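Local coordinates for antifreeze protein (PDB 3P4G), which probably binds ice through anchored, clathrate-like waters as a hyperactive, calcium-dependent antifreeze protein built as a right-handed beta-helix, at residues A[257-262]-A[276-281]; A[238-243]-A[252-257]; A[270-275]-A[300-305]; A[214-219]-A[233-238]. All blocks are in the same frame, centred on the assembly; numbering follows the deposited sequence. Where two conformers were deposited one is given.

Contact 1 (A[257-262]-A[276-281]); sequences GDDVLI and GDDSIY. With CA (calcium ion), chain P; CA (calcium ion), chain Q; CA (calcium ion), chain O.
Asp278 OD1 is gripped twice: it binds the calcium ion of chain P at 2.3 Å, and the backbone N of Asp259 donates to it with Asp259 N and Asp278 OD1 2.9 Å apart. That donor comes in on the anti side, 27° out of the carboxylate plane. The other oxygen, Asp278 OD2, ligates the calcium of chain Q, making the carboxylate a bridge. Asp259 does the same one coil earlier, giving OD2 to the ion of chain P and both oxygens to that of chain O. Both aspartates hold CG beside the backbone N (chi1 -58° for Asp259), and this shared torsion lines their carboxylates up along the row of metals. Asp259 OD2 and Asp278 OD1 come within 3.2 Å, a pairing whose repulsion the shared cation probably offsets. On the outer edge Asp277 N donates to Asp258 OD1 from above the carboxylate plane, while Asp277 OD1 turns to His305. Water 1 donates to Asp259 O and Asp277 O and accepts from Ser279 OG.

Beyond the metals the backbones pair as parallel strands, 10° apart in direction: Ser279 N donates to Asp259 O, Leu261 N to Ser279 O at 2.8 Å, and Tyr281 N to Leu261 O. Leu261 CD2 and Ile280 CD1 lie alongside each other at 4.0 Å; on the other face Ile262 CG2 meets Tyr281 CD2 obliquely at 3.9 Å. Strand 239-242 flanks 260-263, strand 305-308 flanks 279-282, and Val240 and Phe303 pack on Leu261 and Ile280 respectively.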
loop_
_atom_site.group_PDB
_atom_site.type_symbol
_atom_site.label_atom_id
_atom_site.label_comp_id
_atom_site.label_asym_id
_atom_site.label_seq_id
_atom_site.Cartn_x
_atom_site.Cartn_y
_atom_site.Cartn_z
ATOM N N GLY A 257 21.170 -5.370 -9.214
ATOM C CA GLY A 257 20.365 -5.741 -10.378
ATOM C C GLY A 257 20.480 -4.696 -11.473
ATOM O O GLY A 257 21.031 -3.610 -11.271
ATOM N N ASP A 258 19.850 -4.972 -12.557
ATOM C CA ASP A 258 20.004 -4.262 -13.824
ATOM C C ASP A 258 18.870 -3.270 -13.929
ATOM O O ASP A 258 17.690 -3.682 -14.099
ATOM C CB ASP A 258 20.004 -5.227 -15.011
ATOM C CG ASP A 258 21.267 -6.062 -15.082
ATOM O OD1 ASP A 258 22.253 -5.711 -14.402
ATOM O OD2 ASP A 258 21.366 -7.088 -15.790
ATOM N N ASP A 259 18.868 -2.005 -13.430
ATOM C CA ASP A 259 17.679 -1.188 -13.172
ATOM C C ASP A 259 17.480 -0.076 -14.173
ATOM O O ASP A 259 18.436 0.347 -14.836
ATOM C CB ASP A 259 17.814 -0.588 -11.767
ATOM C CG ASP A 259 17.962 -1.671 -10.719
ATOM O OD1 ASP A 259 16.987 -2.400 -10.482
ATOM O OD2 ASP A 259 19.050 -1.810 -10.146
ATOM N N VAL A 260 16.250 0.437 -14.250
ATOM C CA VAL A 260 15.938 1.543 -15.141
ATOM C C VAL A 260 15.308 2.662 -14.312
ATOM O O VAL A 260 14.402 2.405 -13.479
ATOM C CB VAL A 260 14.935 1.092 -16.267
ATOM C CG1 VAL A 260 14.347 2.327 -16.962
ATOM C CG2 VAL A 260 15.676 0.093 -17.230
ATOM N N LEU A 261 15.769 3.894 -14.531
ATOM C CA LEU A 261 15.118 5.068 -13.930
ATOM C C LEU A 261 14.690 6.010 -15.049
ATOM O O LEU A 261 15.490 6.444 -15.867
ATOM C CB LEU A 261 16.084 5.787 -12.975
ATOM C CG LEU A 261 15.530 7.115 -12.426
ATOM C CD1 LEU A 261 14.266 6.880 -11.573
ATOM C CD2 LEU A 261 16.631 7.705 -11.513
ATOM N N ILE A 262 13.401 6.258 -15.109
ATOM C CA ILE A 262 12.839 7.252 -16.019
ATOM C C ILE A 262 12.401 8.468 -15.263
ATOM O O ILE A 262 11.554 8.393 -14.378
ATOM C CB ILE A 262 11.667 6.669 -16.822
ATOM C CG1 ILE A 262 12.194 5.504 -17.675
ATOM C CG2 ILE A 262 11.065 7.722 -17.840
ATOM C CD1 ILE A 262 11.139 4.640 -18.079
ATOM N N GLY A 276 25.221 -3.273 -11.007
ATOM C CA GLY A 276 24.412 -3.806 -12.120
ATOM C C GLY A 276 24.484 -2.842 -13.285
ATOM O O GLY A 276 25.170 -1.774 -13.243
ATOM N N ASP A 277 23.737 -3.188 -14.329
ATOM C CA ASP A 277 23.753 -2.482 -15.616
ATOM C C ASP A 277 22.547 -1.576 -15.629
ATOM O O ASP A 277 21.409 -2.028 -15.802
ATOM C CB ASP A 277 23.663 -3.518 -16.730
ATOM C CG ASP A 277 23.898 -2.929 -18.082
ATOM O OD1 ASP A 277 24.874 -2.158 -18.207
ATOM O OD2 ASP A 277 23.132 -3.264 -19.019
ATOM N N ASP A 278 22.791 -0.306 -15.322
ATOM C CA ASP A 278 21.709 0.624 -15.004
ATOM C C ASP A 278 21.554 1.719 -16.073
ATOM O O ASP A 278 22.558 2.270 -16.604
ATOM C CB ASP A 278 21.955 1.215 -13.626
ATOM C CG ASP A 278 22.040 0.132 -12.544
ATOM O OD1 ASP A 278 21.018 -0.542 -12.259
ATOM O OD2 ASP A 278 23.144 -0.067 -12.006
ATOM N N SER A 279 20.280 2.064 -16.326
ATOM C CA SER A 279 19.859 3.016 -17.357
ATOM C C SER A 279 19.031 4.144 -16.794
ATOM O O SER A 279 18.202 3.938 -15.897
ATOM C CB SER A 279 18.999 2.324 -18.452
ATOM O OG SER A 279 19.684 1.223 -19.055
ATOM N N ILE A 280 19.265 5.323 -17.331
ATOM C CA ILE A 280 18.466 6.486 -16.909
ATOM C C ILE A 280 18.015 7.221 -18.157
ATOM O O ILE A 280 18.814 7.448 -19.078
ATOM C CB ILE A 280 19.210 7.407 -15.884
ATOM C CG1 ILE A 280 18.252 8.487 -15.333
ATOM C CG2 ILE A 280 20.483 8.112 -16.480
ATOM C CD1 ILE A 280 18.880 9.418 -14.292
ATOM N N TYR A 281 16.755 7.682 -18.150
ATOM C CA TYR A 281 16.224 8.453 -19.246
ATOM C C TYR A 281 15.829 9.808 -18.670
ATOM O O TYR A 281 14.945 9.887 -17.833
ATOM C CB TYR A 281 14.971 7.753 -19.790
ATOM C CG TYR A 281 14.287 8.433 -20.956
ATOM C CD1 TYR A 281 14.982 9.317 -21.809
ATOM C CD2 TYR A 281 12.947 8.129 -21.263
ATOM C CE1 TYR A 281 14.364 9.919 -22.879
ATOM C CE2 TYR A 281 12.300 8.759 -22.362
ATOM C CZ TYR A 281 13.026 9.633 -23.159
ATOM O OH TYR A 281 12.414 10.271 -24.244
HETATM CA CA CA P . 21.410 -1.530 -10.185
HETATM CA CA CA Q . 25.474 0.243 -12.097
HETATM CA CA CA O . 17.475 -3.208 -8.343
HETATM O O HOH W 1 19.411 -1.201 -17.386
HETATM O O HOH W 2 25.367 2.569 -11.512
HETATM O O HOH W 3 27.599 -0.599 -11.142
#

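Contact 2 (A[238-243]-A[252-257]); sequences DIVRVQ and ISLGTG. With CA (calcium ion), chain O; CA (calcium ion), chain P; CA (calcium ion), chain N.
Val240 overlaps the end of Leu254 across the interior of the right-handed beta-helix, with Val240 CG2 3.7 Å from Leu254 CD2. The two chain directions differ by 170°, as expected where strands 239-242 and 251-253 belong to facing walls of the helix and their side chains meet between them. Leu254 does not aim its CB straight across; with CG beside the backbone N and anti to the carbonyl carbon (chi1 -60°), its branched end comes nearer and crosses Val240 obliquely. Val240 CG1 lies farther off, 4.4 Å from Ile252 CG2. Val242 CG2 approaches Ile252 CD1, but Val242 was modelled in two conformers, so that meeting is less certain. Ile231, on the strand before 251-253 in its wall, touches Val240, Val242 and Ile252 and continues this apolar filling.

The polar end of the contact is joined by metal instead. Leu254 O and Thr256 O each bind the calcium of chain O at 2.4 Å, and Asp238 OD2 reaches the same ion from the opposing segment. Gly236, Gly234 and Asp259 supply its remaining ligands. Asp238 OD2 and Leu254 O stay 3.5 Å apart as fellow ligands, while Asp238 OD1 is turned to the next calcium, that of chain N, at 2.4 Å.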
loop_
_atom_site.group_PDB
_atom_site.type_symbol
_atom_site.label_atom_id
_atom_site.label_comp_id
_atom_site.label_asym_id
_atom_site.label_seq_id
_atom_site.Cartn_x
_atom_site.Cartn_y
_atom_site.Cartn_z
ATOM N N ASP A 238 14.721 -3.711 -11.501
ATOM C CA ASP A 238 13.576 -2.838 -11.219
ATOM C C ASP A 238 13.415 -1.736 -12.264
ATOM O O ASP A 238 14.359 -1.360 -12.931
ATOM C CB ASP A 238 13.802 -2.186 -9.856
ATOM C CG ASP A 238 14.093 -3.232 -8.778
ATOM O OD1 ASP A 238 13.158 -4.043 -8.515
ATOM O OD2 ASP A 238 15.163 -3.225 -8.121
ATOM N N ILE A 239 12.222 -1.171 -12.321
ATOM C CA ILE A 239 12.010 0.032 -13.127
ATOM C C ILE A 239 11.307 1.085 -12.242
ATOM O O ILE A 239 10.292 0.774 -11.563
ATOM C CB ILE A 239 11.221 -0.220 -14.442
ATOM C CG1 ILE A 239 11.073 1.142 -15.150
ATOM C CG2 ILE A 239 9.790 -0.844 -14.175
ATOM C CD1 ILE A 239 10.811 1.013 -16.691
ATOM N N VAL A 240 11.874 2.274 -12.191
ATOM C CA VAL A 240 11.309 3.384 -11.419
ATOM C C VAL A 240 11.014 4.494 -12.394
ATOM O O VAL A 240 11.880 4.855 -13.220
ATOM C CB VAL A 240 12.295 3.862 -10.326
ATOM C CG1 VAL A 240 11.753 5.097 -9.574
ATOM C CG2 VAL A 240 12.578 2.714 -9.288
ATOM N N ARG A 241 9.813 5.055 -12.308
ATOM C CA ARG A 241 9.490 6.185 -13.157
ATOM C C ARG A 241 8.957 7.315 -12.259
ATOM O O ARG A 241 8.083 7.063 -11.418
ATOM C CB ARG A 241 8.444 5.809 -14.179
ATOM C CG ARG A 241 7.941 6.990 -15.056
ATOM C CD ARG A 241 7.628 6.506 -16.439
ATOM N NE ARG A 241 6.510 5.582 -16.405
ATOM C CZ ARG A 241 5.229 5.976 -16.382
ATOM N NH1 ARG A 241 4.957 7.276 -16.389
ATOM N NH2 ARG A 241 4.216 5.078 -16.328
ATOM N N VAL A 242 9.502 8.507 -12.439
ATOM C CA VAL A 242 9.034 9.710 -11.701
ATOM C C VAL A 242 8.572 10.717 -12.738
ATOM O O VAL A 242 9.325 11.114 -13.657
ATOM C CB VAL A 242 10.116 10.360 -10.797
ATOM C CG1 VAL A 242 9.560 11.643 -10.063
ATOM C CG2 VAL A 242 10.699 9.340 -9.818
ATOM N N GLN A 243 7.328 11.169 -12.598
ATOM C CA GLN A 243 6.765 12.041 -13.641
ATOM C C GLN A 243 6.821 13.542 -13.403
ATOM O O GLN A 243 6.566 14.314 -14.334
ATOM C CB GLN A 243 5.307 11.613 -13.900
ATOM C CG GLN A 243 5.184 10.171 -14.312
ATOM C CD GLN A 243 3.805 9.858 -14.814
ATOM O OE1 GLN A 243 2.935 9.502 -14.042
ATOM N NE2 GLN A 243 3.599 9.964 -16.133
ATOM N N ILE A 252 17.203 8.531 -4.846
ATOM C CA ILE A 252 16.643 7.380 -5.599
ATOM C C ILE A 252 17.782 6.429 -5.825
ATOM O O ILE A 252 18.707 6.750 -6.596
ATOM C CB ILE A 252 15.994 7.811 -6.953
ATOM C CG1 ILE A 252 14.857 8.794 -6.689
ATOM C CG2 ILE A 252 15.421 6.573 -7.728
ATOM C CD1 ILE A 252 14.317 9.525 -7.945
ATOM N N SER A 253 17.700 5.265 -5.170
ATOM C CA SER A 253 18.721 4.248 -5.312
ATOM C C SER A 253 18.088 2.975 -5.888
ATOM O O SER A 253 17.072 2.481 -5.358
ATOM C CB SER A 253 19.343 4.016 -3.957
ATOM O OG SER A 253 20.080 5.173 -3.603
ATOM N N LEU A 254 18.680 2.456 -6.962
ATOM C CA LEU A 254 18.035 1.367 -7.690
ATOM C C LEU A 254 18.425 -0.015 -7.191
ATOM O O LEU A 254 17.738 -1.006 -7.505
ATOM C CB LEU A 254 18.286 1.490 -9.194
ATOM C CG LEU A 254 17.745 2.805 -9.783
ATOM C CD1 LEU A 254 17.914 2.899 -11.340
ATOM C CD2 LEU A 254 16.280 3.088 -9.391
ATOM N N GLY A 255 19.484 -0.061 -6.389
ATOM C CA GLY A 255 19.873 -1.284 -5.778
ATOM C C GLY A 255 20.700 -2.169 -6.731
ATOM O O GLY A 255 21.047 -1.793 -7.843
ATOM N N THR A 256 21.113 -3.317 -6.240
ATOM C CA THR A 256 21.750 -4.279 -7.125
ATOM C C THR A 256 20.694 -4.669 -8.195
ATOM O O THR A 256 19.503 -4.376 -8.052
ATOM C CB THR A 256 22.230 -5.554 -6.414
ATOM O OG1 THR A 256 21.110 -6.339 -5.981
ATOM C CG2 THR A 256 23.128 -5.221 -5.206
ATOM N N GLY A 257 21.170 -5.370 -9.214
ATOM C CA GLY A 257 20.365 -5.741 -10.378
ATOM C C GLY A 257 20.480 -4.696 -11.473
ATOM O O GLY A 257 21.031 -3.610 -11.271
HETATM CA CA CA O . 17.475 -3.208 -8.343
HETATM CA CA CA P . 21.410 -1.530 -10.185
HETATM CA CA CA N . 13.601 -4.899 -6.288
#

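Contact 3 (A[270-275]-A[300-305]); sequences TVAGNE and VANFEH. With CA (calcium ion), chain P; CA (calcium ion), chain Q.
Phe303 lays one face of its ring against the backbone of Gly273, whose N stands 3.5 Å above the ring plane, offset toward the rim. Gly273 CA makes a CH-pi contact with the same ring, 4.2 Å from the centroid and 24° off the normal. Val271 crosses the phenylalanine side chain at about a right angle, bringing Val271 CG2 within 3.8 Å of Phe303 CE1; the same methyl lies alongside Val300 CG1 at 3.9 Å, both valines pointing one way. A type I turn from Val300 to Phe303, closed by Phe303 N donating to Val300 O, brings both residues against segment 270-275. Asn302 carries its CG between backbone N and carbonyl carbon (chi1 65°), which lays the amide group beside Val271 O and Gly273 N. A leucine here would probably leave those two backbone atoms without the polar group that faces them.

Next to this apolar patch, Glu304 chelates the calcium of chain Q through OE1 and OE2, Asn274 O joins it, and water 2 links that ion to Asn302 O. The contact lies at the C-terminal end of the coils: strand 270-272, the outermost of its wall, pairs with 251-253, segment 300-305 leads from the helix before it to strand 305-308, and Phe303 also packs on Leu254, Leu261 and Ile280.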
loop_
_atom_site.group_PDB
_atom_site.type_symbol
_atom_site.label_atom_id
_atom_site.label_comp_id
_atom_site.label_asym_id
_atom_site.label_seq_id
_atom_site.Cartn_x
_atom_site.Cartn_y
_atom_site.Cartn_z
ATOM N N THR A 270 19.514 13.122 -5.544
ATOM C CA THR A 270 20.618 12.133 -5.679
ATOM C C THR A 270 20.057 10.866 -6.324
ATOM O O THR A 270 19.010 10.337 -5.885
ATOM C CB THR A 270 21.228 11.823 -4.282
ATOM O OG1 THR A 270 21.848 13.023 -3.791
ATOM C CG2 THR A 270 22.315 10.640 -4.319
ATOM N N VAL A 271 20.743 10.368 -7.344
ATOM C CA VAL A 271 20.263 9.163 -8.054
ATOM C C VAL A 271 21.423 8.194 -8.227
ATOM O O VAL A 271 22.555 8.606 -8.542
ATOM C CB VAL A 271 19.607 9.460 -9.449
ATOM C CG1 VAL A 271 18.343 10.284 -9.286
ATOM C CG2 VAL A 271 20.599 10.186 -10.443
ATOM N N ALA A 272 21.147 6.919 -7.973
ATOM C CA ALA A 272 22.186 5.862 -8.084
ATOM C C ALA A 272 21.658 4.618 -8.725
ATOM O O ALA A 272 20.604 4.091 -8.343
ATOM C CB ALA A 272 22.788 5.535 -6.702
ATOM N N GLY A 273 22.389 4.134 -9.716
ATOM C CA GLY A 273 22.086 2.819 -10.317
ATOM C C GLY A 273 22.511 1.680 -9.374
ATOM O O GLY A 273 21.891 0.575 -9.407
ATOM N N ASN A 274 23.538 1.981 -8.545
ATOM C CA ASN A 274 24.221 1.008 -7.686
ATOM C C ASN A 274 24.780 -0.119 -8.572
ATOM O O ASN A 274 25.027 0.111 -9.772
ATOM C CB ASN A 274 23.250 0.477 -6.598
ATOM C CG ASN A 274 22.735 1.600 -5.693
ATOM O OD1 ASN A 274 21.551 1.749 -5.553
ATOM N ND2 ASN A 274 23.648 2.396 -5.089
ATOM N N GLU A 275 25.004 -1.302 -8.007
ATOM C CA GLU A 275 25.610 -2.392 -8.795
ATOM C C GLU A 275 24.661 -2.754 -9.923
ATOM O O GLU A 275 23.464 -2.622 -9.759
ATOM C CB GLU A 275 25.834 -3.648 -7.927
ATOM C CG GLU A 275 26.814 -3.428 -6.756
ATOM C CD GLU A 275 26.193 -2.831 -5.443
ATOM O OE1 GLU A 275 25.061 -2.272 -5.384
ATOM O OE2 GLU A 275 26.905 -2.917 -4.418
ATOM N N VAL A 300 24.294 12.170 -12.487
ATOM C CA VAL A 300 23.855 10.948 -13.222
ATOM C C VAL A 300 24.995 10.108 -13.765
ATOM O O VAL A 300 24.737 9.069 -14.388
ATOM C CB VAL A 300 22.826 11.263 -14.378
ATOM C CG1 VAL A 300 21.567 11.948 -13.797
ATOM C CG2 VAL A 300 23.492 12.091 -15.508
ATOM N N ALA A 301 26.226 10.573 -13.552
ATOM C CA ALA A 301 27.419 9.919 -14.085
ATOM C C ALA A 301 27.614 8.485 -13.650
ATOM O O ALA A 301 28.295 7.724 -14.354
ATOM C CB ALA A 301 28.654 10.720 -13.740
ATOM N N ASN A 302 27.020 8.096 -12.524
ATOM C CA ASN A 302 27.160 6.733 -12.045
ATOM C C ASN A 302 26.377 5.715 -12.932
ATOM O O ASN A 302 26.702 4.525 -12.928
ATOM C CB ASN A 302 26.764 6.644 -10.574
ATOM C CG ASN A 302 25.295 6.959 -10.351
ATOM O OD1 ASN A 302 24.894 8.142 -10.134
ATOM N ND2 ASN A 302 24.487 5.953 -10.467
ATOM N N PHE A 303 25.434 6.224 -13.746
ATOM C CA PHE A 303 24.629 5.349 -14.622
ATOM C C PHE A 303 25.416 4.869 -15.832
ATOM O O PHE A 303 26.097 5.664 -16.482
ATOM C CB PHE A 303 23.359 6.027 -15.083
ATOM C CG PHE A 303 22.268 5.963 -14.061
ATOM C CD1 PHE A 303 22.239 6.884 -13.002
ATOM C CD2 PHE A 303 21.267 4.958 -14.147
ATOM C CE1 PHE A 303 21.213 6.774 -11.990
ATOM C CE2 PHE A 303 20.248 4.848 -13.179
ATOM C CZ PHE A 303 20.217 5.761 -12.106
ATOM N N GLU A 304 25.307 3.566 -16.124
ATOM C CA GLU A 304 25.988 3.020 -17.306
ATOM C C GLU A 304 25.412 3.556 -18.638
ATOM O O GLU A 304 26.150 3.735 -19.619
ATOM C CB GLU A 304 25.999 1.495 -17.273
ATOM C CG GLU A 304 26.895 0.931 -16.198
ATOM C CD GLU A 304 26.327 0.930 -14.789
ATOM O OE1 GLU A 304 25.091 1.101 -14.566
ATOM O OE2 GLU A 304 27.145 0.677 -13.888
ATOM N N HIS A 305 24.114 3.800 -18.683
ATOM C CA HIS A 305 23.478 4.215 -19.916
ATOM C C HIS A 305 22.636 5.421 -19.648
ATOM O O HIS A 305 21.843 5.415 -18.720
ATOM C CB HIS A 305 22.598 3.096 -20.481
ATOM C CG HIS A 305 23.295 1.776 -20.521
ATOM N ND1 HIS A 305 24.160 1.426 -21.536
ATOM C CD2 HIS A 305 23.377 0.791 -19.596
ATOM C CE1 HIS A 305 24.676 0.236 -21.271
ATOM N NE2 HIS A 305 24.212 -0.176 -20.101
HETATM CA CA CA P . 21.410 -1.530 -10.185
HETATM CA CA CA Q . 25.474 0.243 -12.097
HETATM O O HOH W 2 25.367 2.569 -11.512
HETATM O O HOH W 3 27.599 -0.599 -11.142
#

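Contact 4 (A[214-219]-A[233-238]); sequences GGTGND and GGTGND. With CA (calcium ion), chain N; CA (calcium ion), chain O; CA (calcium ion), chain M.
Asp219 N donates to the anti lone pair of Asp238 OD1 at 2.8 Å, in an almost straight bond, on the tightly packed side of two successive Gly-Gly-Thr-Gly-Asn-Asp turns of the calcium-binding beta-helix, a sequence like that of RTX repeats. Here the two turns supply all six ligands of the calcium of chain N. These are Gly215 O, Gly217 O and Asp219 OD2 from one turn and Gly233 O, Thr235 O and Asp238 OD1 from the next. Oxygens crowd around the ion; Gly217 O and Thr235 O are only 2.9 Å apart. The backbone itself leaves little room: a CB on Gly236 would clash with Gly217 O, to which Gly236 CA instead makes a CA-H...O contact of 3.4 Å.

Toward solvent the contact is looser. Thr216 and Thr235 only pack, side by side and pointing the same way, with Thr216 CG2 3.3 Å from Thr235 OG1. Both put OG1 between backbone N and carbonyl carbon (chi1 67° and 70°), giving repeated hydroxyls and methyls in one row that is probably part of the ice-binding surface. The direct hydrogen bond on this side is that of Asn218 OD1, which accepts from Asn237 N at 2.8 Å, the donor tilted 29° from the carbonyl plane; Asn237 turns its own OD1 to Asp258. Water 4 accepts from Gly217 N at 2.9 Å and lies 3.2 Å from Thr235 OG1.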
loop_
_atom_site.group_PDB
_atom_site.type_symbol
_atom_site.label_atom_id
_atom_site.label_comp_id
_atom_site.label_asym_id
_atom_site.label_seq_id
_atom_site.Cartn_x
_atom_site.Cartn_y
_atom_site.Cartn_z
ATOM N N GLY A 214 11.124 -1.114 -2.913
ATOM C CA GLY A 214 10.647 -2.219 -3.801
ATOM C C GLY A 214 10.965 -3.573 -3.166
ATOM O O GLY A 214 10.270 -4.604 -3.408
ATOM N N GLY A 215 12.031 -3.602 -2.350
ATOM C CA GLY A 215 12.515 -4.831 -1.730
ATOM C C GLY A 215 13.143 -5.747 -2.770
ATOM O O GLY A 215 13.518 -5.314 -3.871
ATOM N N THR A 216 13.371 -6.988 -2.393
ATOM C CA THR A 216 13.925 -7.941 -3.373
ATOM C C THR A 216 12.888 -8.178 -4.457
ATOM O O THR A 216 11.759 -7.696 -4.352
ATOM C CB THR A 216 14.345 -9.284 -2.766
ATOM O OG1 THR A 216 13.165 -9.966 -2.317
ATOM C CG2 THR A 216 15.362 -9.004 -1.570
ATOM N N GLY A 217 13.284 -8.879 -5.503
ATOM C CA GLY A 217 12.386 -9.129 -6.659
ATOM C C GLY A 217 12.466 -7.985 -7.673
ATOM O O GLY A 217 13.139 -6.968 -7.447
ATOM N N ASN A 218 11.780 -8.162 -8.792
ATOM C CA ASN A 218 11.815 -7.196 -9.930
ATOM C C ASN A 218 10.567 -6.364 -9.844
ATOM O O ASN A 218 9.458 -6.819 -10.218
ATOM C CB ASN A 218 11.784 -7.998 -11.234
ATOM C CG ASN A 218 12.907 -8.999 -11.325
ATOM O OD1 ASN A 218 14.004 -8.773 -10.848
ATOM N ND2 ASN A 218 12.627 -10.112 -11.958
ATOM N N ASP A 219 10.737 -5.154 -9.326
ATOM C CA ASP A 219 9.594 -4.290 -9.021
ATOM C C ASP A 219 9.411 -3.125 -9.978
ATOM O O ASP A 219 10.386 -2.660 -10.601
ATOM C CB ASP A 219 9.841 -3.707 -7.631
ATOM C CG ASP A 219 10.113 -4.802 -6.598
ATOM O OD1 ASP A 219 9.203 -5.600 -6.292
ATOM O OD2 ASP A 219 11.212 -4.825 -6.064
ATOM N N GLY A 233 14.993 0.683 -5.047
ATOM C CA GLY A 233 14.473 -0.367 -5.940
ATOM C C GLY A 233 14.716 -1.722 -5.291
ATOM O O GLY A 233 13.944 -2.681 -5.553
ATOM N N GLY A 234 15.782 -1.788 -4.486
ATOM C CA GLY A 234 16.216 -3.034 -3.815
ATOM C C GLY A 234 16.955 -3.942 -4.798
ATOM O O GLY A 234 17.282 -3.517 -5.932
ATOM N N THR A 235 17.257 -5.167 -4.392
ATOM C CA THR A 235 17.837 -6.145 -5.344
ATOM C C THR A 235 16.796 -6.402 -6.456
ATOM O O THR A 235 15.634 -5.996 -6.357
ATOM C CB THR A 235 18.279 -7.442 -4.676
ATOM O OG1 THR A 235 17.132 -8.191 -4.242
ATOM C CG2 THR A 235 19.114 -7.084 -3.413
ATOM N N GLY A 236 17.209 -7.102 -7.477
ATOM C CA GLY A 236 16.300 -7.384 -8.580
ATOM C C GLY A 236 16.453 -6.336 -9.664
ATOM O O GLY A 236 17.068 -5.248 -9.486
ATOM N N ASN A 237 15.840 -6.641 -10.793
ATOM C CA ASN A 237 15.898 -5.760 -11.985
ATOM C C ASN A 237 14.623 -4.925 -12.035
ATOM O O ASN A 237 13.561 -5.407 -12.457
ATOM C CB ASN A 237 16.037 -6.628 -13.223
ATOM C CG ASN A 237 17.162 -7.639 -13.077
ATOM O OD1 ASN A 237 18.216 -7.316 -12.528
ATOM N ND2 ASN A 237 16.927 -8.897 -13.520
ATOM N N ASP A 238 14.721 -3.711 -11.501
ATOM C CA ASP A 238 13.576 -2.838 -11.219
ATOM C C ASP A 238 13.415 -1.736 -12.264
ATOM O O ASP A 238 14.359 -1.360 -12.931
ATOM C CB ASP A 238 13.802 -2.186 -9.856
ATOM C CG ASP A 238 14.093 -3.232 -8.778
ATOM O OD1 ASP A 238 13.158 -4.043 -8.515
ATOM O OD2 ASP A 238 15.163 -3.225 -8.121
HETATM CA CA CA N . 13.601 -4.899 -6.288
HETATM CA CA CA O . 17.475 -3.208 -8.343
HETATM CA CA CA M . 9.726 -6.641 -4.270
HETATM O O HOH W 4 15.750 -10.019 -6.421
#

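Overall arrangement
From the N-terminal side, contact 4 comes first and closes one coil, bringing turn 214-219 onto turn 233-238. Contact 2 starts at the shared Asp238 and joins the facing walls within the next coil, ending at Gly257, where contact 1 opens; these three therefore run in series. Contact 1 closes the following coil by pairing strand 260-263 with 279-282. Contact 3 crosses it, because 270-275 lies between the segments of contact 1 and 300-305 after them; it joins strand 270-272, the last of its wall, to the turn that leads into strand 305-308. Calcium ions connect successive contacts, from chain N through O and P to Q, while contacts 3 and 4, about 16 Å apart between centres, do not touch.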